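Flagellar hook-associated protein (Burkholderia pseudomallei, PDB 4UT1) probably serves as a structural protein of the bacterial flagellum, found at the junction between hook and filament. Local coordinates at residues Ala303-Phe314 and Leu593-Ile604. Sequence-based numbering, arbitrary orientation.
Sequences AQAQLGALAVSF and LTGAYAGYVNAI. With EDO (1,2-ethanediol), chain P.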
# COMPACT_ATOMS: atom_id res chain seq x y z
N ALA A 303 -2.16 -8.39 1.08
CA ALA A 303 -3.13 -7.83 2.01
C ALA A 303 -2.49 -6.72 2.82
O ALA A 303 -3.09 -5.69 3.04
CB ALA A 303 -3.71 -8.90 2.92
N GLN A 304 -1.26 -6.94 3.29
CA GLN A 304 -0.65 -5.89 4.10
C GLN A 304 -0.30 -4.67 3.25
O GLN A 304 -0.40 -3.54 3.72
CB GLN A 304 0.60 -6.39 4.83
CG GLN A 304 1.05 -5.34 5.86
CD GLN A 304 2.15 -5.82 6.74
OE1 GLN A 304 2.63 -6.96 6.62
NE2 GLN A 304 2.57 -4.95 7.65
N ALA A 305 0.10 -4.89 2.00
CA ALA A 305 0.41 -3.77 1.11
C ALA A 305 -0.84 -2.94 0.85
O ALA A 305 -0.79 -1.70 0.76
CB ALA A 305 0.99 -4.27 -0.22
N GLN A 306 -1.97 -3.62 0.69
CA GLN A 306 -3.24 -2.93 0.47
C GLN A 306 -3.71 -2.15 1.69
O GLN A 306 -4.16 -1.01 1.58
CB GLN A 306 -4.31 -3.94 0.05
CG GLN A 306 -4.02 -4.58 -1.32
CD GLN A 306 -4.78 -5.87 -1.54
OE1 GLN A 306 -5.80 -6.13 -0.90
NE2 GLN A 306 -4.27 -6.70 -2.44
N LEU A 307 -3.63 -2.76 2.87
CA LEU A 307 -4.08 -2.09 4.07
C LEU A 307 -3.11 -0.96 4.40
O LEU A 307 -3.51 0.09 4.84
CB LEU A 307 -4.21 -3.06 5.24
CG LEU A 307 -4.70 -2.43 6.54
CD1 LEU A 307 -6.09 -1.80 6.37
CD2 LEU A 307 -4.71 -3.46 7.66
N GLY A 308 -1.82 -1.19 4.17
CA GLY A 308 -0.83 -0.14 4.34
C GLY A 308 -1.10 1.04 3.44
O GLY A 308 -0.91 2.21 3.82
N ALA A 309 -1.57 0.75 2.23
CA ALA A 309 -1.87 1.80 1.26
C ALA A 309 -3.01 2.69 1.77
O ALA A 309 -2.97 3.90 1.56
CB ALA A 309 -2.23 1.20 -0.10
N LEU A 310 -4.00 2.09 2.43
CA LEU A 310 -5.08 2.89 3.01
C LEU A 310 -4.55 3.86 4.07
O LEU A 310 -4.94 5.04 4.09
CB LEU A 310 -6.16 2.00 3.63
CG LEU A 310 -6.84 1.02 2.68
CD1 LEU A 310 -8.05 0.39 3.37
CD2 LEU A 310 -7.24 1.70 1.36
N ALA A 311 -3.69 3.36 4.96
CA ALA A 311 -3.07 4.20 5.99
C ALA A 311 -2.34 5.40 5.37
O ALA A 311 -2.48 6.54 5.84
CB ALA A 311 -2.11 3.37 6.85
N VAL A 312 -1.55 5.15 4.33
CA VAL A 312 -0.79 6.19 3.69
C VAL A 312 -1.73 7.21 3.05
O VAL A 312 -1.57 8.40 3.24
CB VAL A 312 0.17 5.65 2.61
CG1 VAL A 312 0.76 6.79 1.79
CG2 VAL A 312 1.28 4.82 3.25
N SER A 313 -2.72 6.74 2.31
CA SER A 313 -3.63 7.65 1.65
C SER A 313 -4.40 8.48 2.68
O SER A 313 -4.58 9.67 2.49
CB SER A 313 -4.60 6.90 0.74
OG SER A 313 -5.43 7.82 0.06
N PHE A 314 -4.86 7.83 3.75
CA PHE A 314 -5.58 8.54 4.81
C PHE A 314 -4.71 9.65 5.43
O PHE A 314 -5.12 10.80 5.49
CB PHE A 314 -6.04 7.56 5.90
CG PHE A 314 -6.49 8.23 7.18
CD1 PHE A 314 -5.58 8.54 8.18
CD2 PHE A 314 -7.83 8.55 7.37
CE1 PHE A 314 -6.00 9.15 9.35
CE2 PHE A 314 -8.25 9.16 8.55
CZ PHE A 314 -7.34 9.46 9.53
N LEU A 593 -11.69 5.45 0.69
CA LEU A 593 -10.91 4.71 1.66
C LEU A 593 -11.67 3.49 2.18
O LEU A 593 -11.13 2.39 2.26
CB LEU A 593 -10.50 5.62 2.83
CG LEU A 593 -9.53 6.76 2.49
CD1 LEU A 593 -9.37 7.70 3.67
CD2 LEU A 593 -8.19 6.18 2.09
N THR A 594 -12.94 3.68 2.54
CA THR A 594 -13.73 2.60 3.10
C THR A 594 -14.13 1.62 2.01
O THR A 594 -14.24 0.41 2.25
CB THR A 594 -15.00 3.11 3.82
OG1 THR A 594 -15.74 3.93 2.91
CG2 THR A 594 -14.62 3.93 5.04
N GLY A 595 -14.33 2.13 0.80
CA GLY A 595 -14.58 1.29 -0.34
C GLY A 595 -13.37 0.42 -0.64
O GLY A 595 -13.50 -0.76 -0.96
N ALA A 596 -12.19 1.01 -0.52
CA ALA A 596 -10.94 0.27 -0.73
C ALA A 596 -10.73 -0.74 0.38
O ALA A 596 -10.29 -1.86 0.14
CB ALA A 596 -9.76 1.22 -0.82
N TYR A 597 -11.07 -0.36 1.61
CA TYR A 597 -11.02 -1.31 2.73
C TYR A 597 -11.90 -2.54 2.49
O TYR A 597 -11.51 -3.66 2.81
CB TYR A 597 -11.47 -0.65 4.04
CG TYR A 597 -11.30 -1.55 5.24
CD1 TYR A 597 -10.05 -1.72 5.83
CD2 TYR A 597 -12.37 -2.24 5.78
CE1 TYR A 597 -9.88 -2.53 6.92
CE2 TYR A 597 -12.21 -3.06 6.89
CZ TYR A 597 -10.96 -3.20 7.45
OH TYR A 597 -10.78 -4.02 8.54
N ALA A 598 -13.09 -2.32 1.94
CA ALA A 598 -14.00 -3.43 1.68
C ALA A 598 -13.42 -4.38 0.63
O ALA A 598 -13.58 -5.59 0.73
CB ALA A 598 -15.37 -2.91 1.23
N GLY A 599 -12.75 -3.83 -0.38
CA GLY A 599 -12.10 -4.66 -1.38
C GLY A 599 -10.97 -5.48 -0.79
O GLY A 599 -10.80 -6.65 -1.13
N TYR A 600 -10.20 -4.87 0.10
CA TYR A 600 -9.08 -5.55 0.74
C TYR A 600 -9.58 -6.72 1.59
O TYR A 600 -9.01 -7.82 1.56
CB TYR A 600 -8.28 -4.53 1.58
CG TYR A 600 -7.81 -5.01 2.93
CD1 TYR A 600 -6.59 -5.67 3.07
CD2 TYR A 600 -8.56 -4.78 4.07
CE1 TYR A 600 -6.17 -6.11 4.29
CE2 TYR A 600 -8.14 -5.21 5.30
CZ TYR A 600 -6.94 -5.88 5.41
OH TYR A 600 -6.51 -6.31 6.64
N VAL A 601 -10.68 -6.52 2.31
CA VAL A 601 -11.24 -7.58 3.13
C VAL A 601 -11.83 -8.69 2.26
O VAL A 601 -11.62 -9.87 2.52
CB VAL A 601 -12.32 -7.05 4.10
CG1 VAL A 601 -13.16 -8.18 4.69
CG2 VAL A 601 -11.67 -6.23 5.21
N ASN A 602 -12.55 -8.29 1.22
CA ASN A 602 -13.22 -9.25 0.36
C ASN A 602 -12.25 -10.14 -0.42
O ASN A 602 -12.58 -11.28 -0.74
CB ASN A 602 -14.16 -8.54 -0.62
CG ASN A 602 -15.41 -8.00 0.07
OD1 ASN A 602 -15.79 -8.48 1.13
ND2 ASN A 602 -16.04 -7.00 -0.54
N ALA A 603 -11.07 -9.62 -0.73
CA ALA A 603 -10.04 -10.43 -1.39
C ALA A 603 -9.67 -11.59 -0.47
O ALA A 603 -9.56 -12.73 -0.91
CB ALA A 603 -8.80 -9.60 -1.73
N ILE A 604 -9.49 -11.28 0.81
CA ILE A 604 -9.18 -12.31 1.78
C ILE A 604 -10.36 -13.27 1.96
O ILE A 604 -10.19 -14.50 1.96
CB ILE A 604 -8.79 -11.70 3.15
CG1 ILE A 604 -7.52 -10.84 2.99
CG2 ILE A 604 -8.60 -12.80 4.21
CD1 ILE A 604 -7.24 -9.87 4.13
C1 EDO P . -8.80 -5.72 11.10
O1 EDO P . -9.42 -4.44 11.28
C2 EDO P . -7.61 -5.62 10.13
O2 EDO P . -8.03 -5.30 8.79
O HOH W 1 -6.44 -8.42 0.46
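Gln306 faces Tyr600 and Leu310 faces Leu593 where helices 287-322 and 593-630 run almost antiparallel, their local axes 169° apart and 9.8 Å from each other at the closest. Tyr600 lies among Ala303, Gln306 and Leu307. With chi1 at 138°, nearer eclipsed than staggered, its ring lies across Leu307, whose CB sits over one face toward the rim in a CH-pi contact, 4.1 Å from the ring centroid. The branches of Leu307 then part: CD1 comes in the plane of the Tyr597 ring to its edge, 3.9 Å from CE1, while CD2 lies 3.5 Å from Tyr600 OH. Leu310 reaches straight across. Its CD1 rests on CA and CB of Tyr597, and its CD2 presses on Ala596 CB at 3.4 Å, closer than usual van der Waals contact. Farther along, Leu593 straddles two neighbours, CD1 against Phe314 CB and CD2 against Ser313. At the other end, Ala303 CB touches Ile604 CD1 at 3.9 Å.

No direct hydrogen bond crosses the interface. The Gln306 chain, extended beyond CG, brings OE1 to the edge of the Tyr600 ring with amide and ring planes 89° apart; there a water donates to Gln306 OE1 (2.7 Å) and to Tyr600 O (2.9 Å). Both tyrosine hydroxyls bond to O2 of an ethanediol, probably from the crystallisation liquor, and Tyr600 OH also bonds to Tyr158 OH on helix 134-193. Ser313 OG hydrogen-bonds to Thr364 O and Thr585 OG1, outside the two helices. Helix 113-129 adds Ile113 against Leu307 and Tyr597. The pair thus joins two helices distant in sequence within the elongated helical core, through a largely buried apolar seam in which water bridges the Gln306 amide oxygen and the Tyr600 and Ser313 hydroxyls find partners elsewhere in the chain.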